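Local coordinates for dihydrodipicolinate reductase N-terminus domain-containing protein (Mycobacterium smegmatis, PDB 6IAQ), which is a native amine dehydrogenase that probably uses NADPH to reductively aminate ketones to amines, at residues T138-Q141 / D142-V146. Numbering follows the deposited sequence.
Sequences TGYQ and DTFWV. With NAP (NADP nicotinamide-adenine-dinucleotide phosphate), chain F.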
# COMPACT_ATOMS: atom_id res chain seq x y z
N THR A 138 -13.45 -4.52 -9.04
CA THR A 138 -12.55 -4.73 -7.89
C THR A 138 -12.40 -6.24 -7.67
O THR A 138 -12.65 -7.01 -8.61
CB THR A 138 -13.03 -3.93 -6.69
OG1 THR A 138 -12.18 -4.14 -5.57
CG2 THR A 138 -14.45 -4.27 -6.31
N GLY A 139 -12.00 -6.62 -6.46
CA GLY A 139 -11.64 -8.00 -6.10
C GLY A 139 -10.22 -8.06 -5.59
O GLY A 139 -9.68 -7.01 -5.06
N TYR A 140 -9.61 -9.25 -5.72
CA TYR A 140 -8.28 -9.55 -5.13
C TYR A 140 -7.25 -8.52 -5.63
O TYR A 140 -6.44 -7.99 -4.82
CB TYR A 140 -7.84 -10.97 -5.48
CG TYR A 140 -6.43 -11.25 -5.02
CD1 TYR A 140 -6.13 -11.29 -3.67
CD2 TYR A 140 -5.39 -11.34 -5.93
CE1 TYR A 140 -4.83 -11.46 -3.23
CE2 TYR A 140 -4.09 -11.56 -5.51
CZ TYR A 140 -3.81 -11.59 -4.15
OH TYR A 140 -2.53 -11.79 -3.73
N GLN A 141 -7.28 -8.23 -6.92
CA GLN A 141 -6.22 -7.46 -7.63
C GLN A 141 -6.12 -6.05 -7.06
O GLN A 141 -5.01 -5.46 -7.13
CB GLN A 141 -6.45 -7.36 -9.14
CG GLN A 141 -7.10 -8.57 -9.80
CD GLN A 141 -8.58 -8.33 -9.93
OE1 GLN A 141 -9.26 -8.19 -8.91
NE2 GLN A 141 -9.05 -8.11 -11.17
N ASP A 142 -7.22 -5.49 -6.55
CA ASP A 142 -7.37 -4.06 -6.19
C ASP A 142 -6.15 -3.61 -5.34
O ASP A 142 -5.44 -2.68 -5.74
CB ASP A 142 -8.70 -3.88 -5.46
CG ASP A 142 -9.10 -2.48 -5.03
OD1 ASP A 142 -8.19 -1.64 -4.79
OD2 ASP A 142 -10.34 -2.26 -4.89
N THR A 143 -5.92 -4.26 -4.21
CA THR A 143 -4.75 -4.02 -3.34
C THR A 143 -3.52 -4.77 -3.85
O THR A 143 -2.48 -4.12 -4.08
CB THR A 143 -5.07 -4.38 -1.89
OG1 THR A 143 -6.15 -3.60 -1.45
CG2 THR A 143 -3.89 -4.13 -0.99
N PHE A 144 -3.60 -6.09 -4.03
CA PHE A 144 -2.38 -6.96 -4.07
C PHE A 144 -1.65 -6.87 -5.41
O PHE A 144 -0.45 -7.16 -5.41
CB PHE A 144 -2.75 -8.38 -3.68
CG PHE A 144 -3.15 -8.47 -2.23
CD1 PHE A 144 -2.20 -8.42 -1.22
CD2 PHE A 144 -4.49 -8.53 -1.88
CE1 PHE A 144 -2.59 -8.48 0.11
CE2 PHE A 144 -4.88 -8.56 -0.55
CZ PHE A 144 -3.93 -8.52 0.45
N TRP A 145 -2.32 -6.47 -6.49
CA TRP A 145 -1.67 -6.38 -7.82
C TRP A 145 -1.63 -4.94 -8.34
O TRP A 145 -0.88 -4.72 -9.30
CB TRP A 145 -2.31 -7.33 -8.85
CG TRP A 145 -2.22 -8.78 -8.51
CD1 TRP A 145 -1.38 -9.37 -7.60
CD2 TRP A 145 -2.98 -9.85 -9.10
NE1 TRP A 145 -1.57 -10.73 -7.58
CE2 TRP A 145 -2.57 -11.05 -8.47
CE3 TRP A 145 -4.02 -9.90 -10.03
CZ2 TRP A 145 -3.16 -12.28 -8.76
CZ3 TRP A 145 -4.57 -11.12 -10.36
CH2 TRP A 145 -4.15 -12.30 -9.72
N VAL A 146 -2.39 -4.01 -7.76
CA VAL A 146 -2.44 -2.62 -8.28
C VAL A 146 -2.02 -1.61 -7.21
O VAL A 146 -0.88 -1.10 -7.32
CB VAL A 146 -3.81 -2.28 -8.88
CG1 VAL A 146 -3.86 -0.85 -9.38
CG2 VAL A 146 -4.23 -3.28 -9.95
PA NAP F . -19.45 -19.26 -9.58
O1A NAP F . -19.49 -19.93 -8.29
O2A NAP F . -19.52 -20.01 -10.95
O5B NAP F . -20.62 -18.13 -9.54
C5B NAP F . -21.10 -17.46 -10.71
C4B NAP F . -22.56 -17.09 -10.48
O4B NAP F . -23.09 -16.36 -11.58
C3B NAP F . -23.52 -18.30 -10.27
O3B NAP F . -24.24 -17.98 -9.06
C2B NAP F . -24.49 -18.29 -11.45
O2B NAP F . -25.85 -18.61 -11.08
C1B NAP F . -24.47 -16.82 -11.75
N9A NAP F . -24.87 -16.40 -13.09
C8A NAP F . -24.35 -16.73 -14.29
N7A NAP F . -24.98 -16.03 -15.23
C5A NAP F . -25.84 -15.19 -14.61
C6A NAP F . -26.81 -14.13 -14.99
N6A NAP F . -27.01 -13.81 -16.27
N1A NAP F . -27.50 -13.52 -14.03
C2A NAP F . -27.35 -13.80 -12.72
N3A NAP F . -26.49 -14.74 -12.27
C4A NAP F . -25.77 -15.44 -13.20
O3 NAP F . -18.09 -18.34 -9.74
PN NAP F . -17.39 -17.45 -8.53
O1N NAP F . -16.21 -18.13 -7.91
O2N NAP F . -18.43 -16.90 -7.61
O5D NAP F . -16.87 -16.35 -9.57
C5D NAP F . -17.69 -15.42 -10.29
C4D NAP F . -16.92 -14.48 -11.17
O4D NAP F . -16.10 -13.63 -10.30
C3D NAP F . -16.05 -15.21 -12.15
O3D NAP F . -16.07 -14.63 -13.44
C2D NAP F . -14.66 -15.09 -11.52
O2D NAP F . -13.66 -15.21 -12.54
C1D NAP F . -14.77 -13.70 -10.82
N1N NAP F . -13.81 -13.57 -9.70
C2N NAP F . -13.04 -12.50 -9.68
C3N NAP F . -12.08 -12.37 -8.68
C7N NAP F . -11.22 -11.13 -8.59
O7N NAP F . -10.30 -11.19 -7.77
N7N NAP F . -11.47 -10.03 -9.32
C4N NAP F . -11.96 -13.37 -7.72
C5N NAP F . -12.79 -14.49 -7.77
C6N NAP F . -13.71 -14.55 -8.78
P2B NAP F . -26.27 -20.03 -10.49
O1X NAP F . -25.67 -20.17 -9.12
O2X NAP F . -27.78 -19.91 -10.26
O3X NAP F . -25.77 -20.92 -11.63
O HOH W 1 -1.39 -13.28 -5.71
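Tyr140 turns the edge of its ring to a face of Trp145 in a T-shaped stack, planes at 89°. Tyr140 CE2 stands 3.4 Å from Trp145 CE2, over the rim of the indole. Phe144 lies nearly parallel to Tyr140, displaced so far that little of one ring covers the other, and Tyr140 CE1 comes to 3.2 Å from Phe144 CD2. The carbonyl O of Tyr140 sits at the edge of the Phe144 ring. One water joins Tyr140 OH to Trp145 NE1 and accepts from the indole. Gln141 CG touches Trp145 CE3 at 3.4 Å. The bend at chi2 (97°) turns its amide toward the cofactor, and Gln141 OE1 accepts from NAP N7N at 2.9 Å. Tyr140 N donates to NAP O7N, also at 2.9 Å, so both ends of the nicotinamide carboxamide are held. Thr138 OG1 donates to the anti lone pair of Asp142 OD2 at 2.7 Å. That carboxylate oxygen also pairs with Arg313. Gln141 O takes a bond from Trp145 N and a weak one from Val146 N, where the helix makes a wider pi-type turn. This turn links strand 134-137 of the Rossmann sheet to helix 141-153. Tyr140 packs on helix 302-312, and Trp145 on strands 158-169 and 282-288.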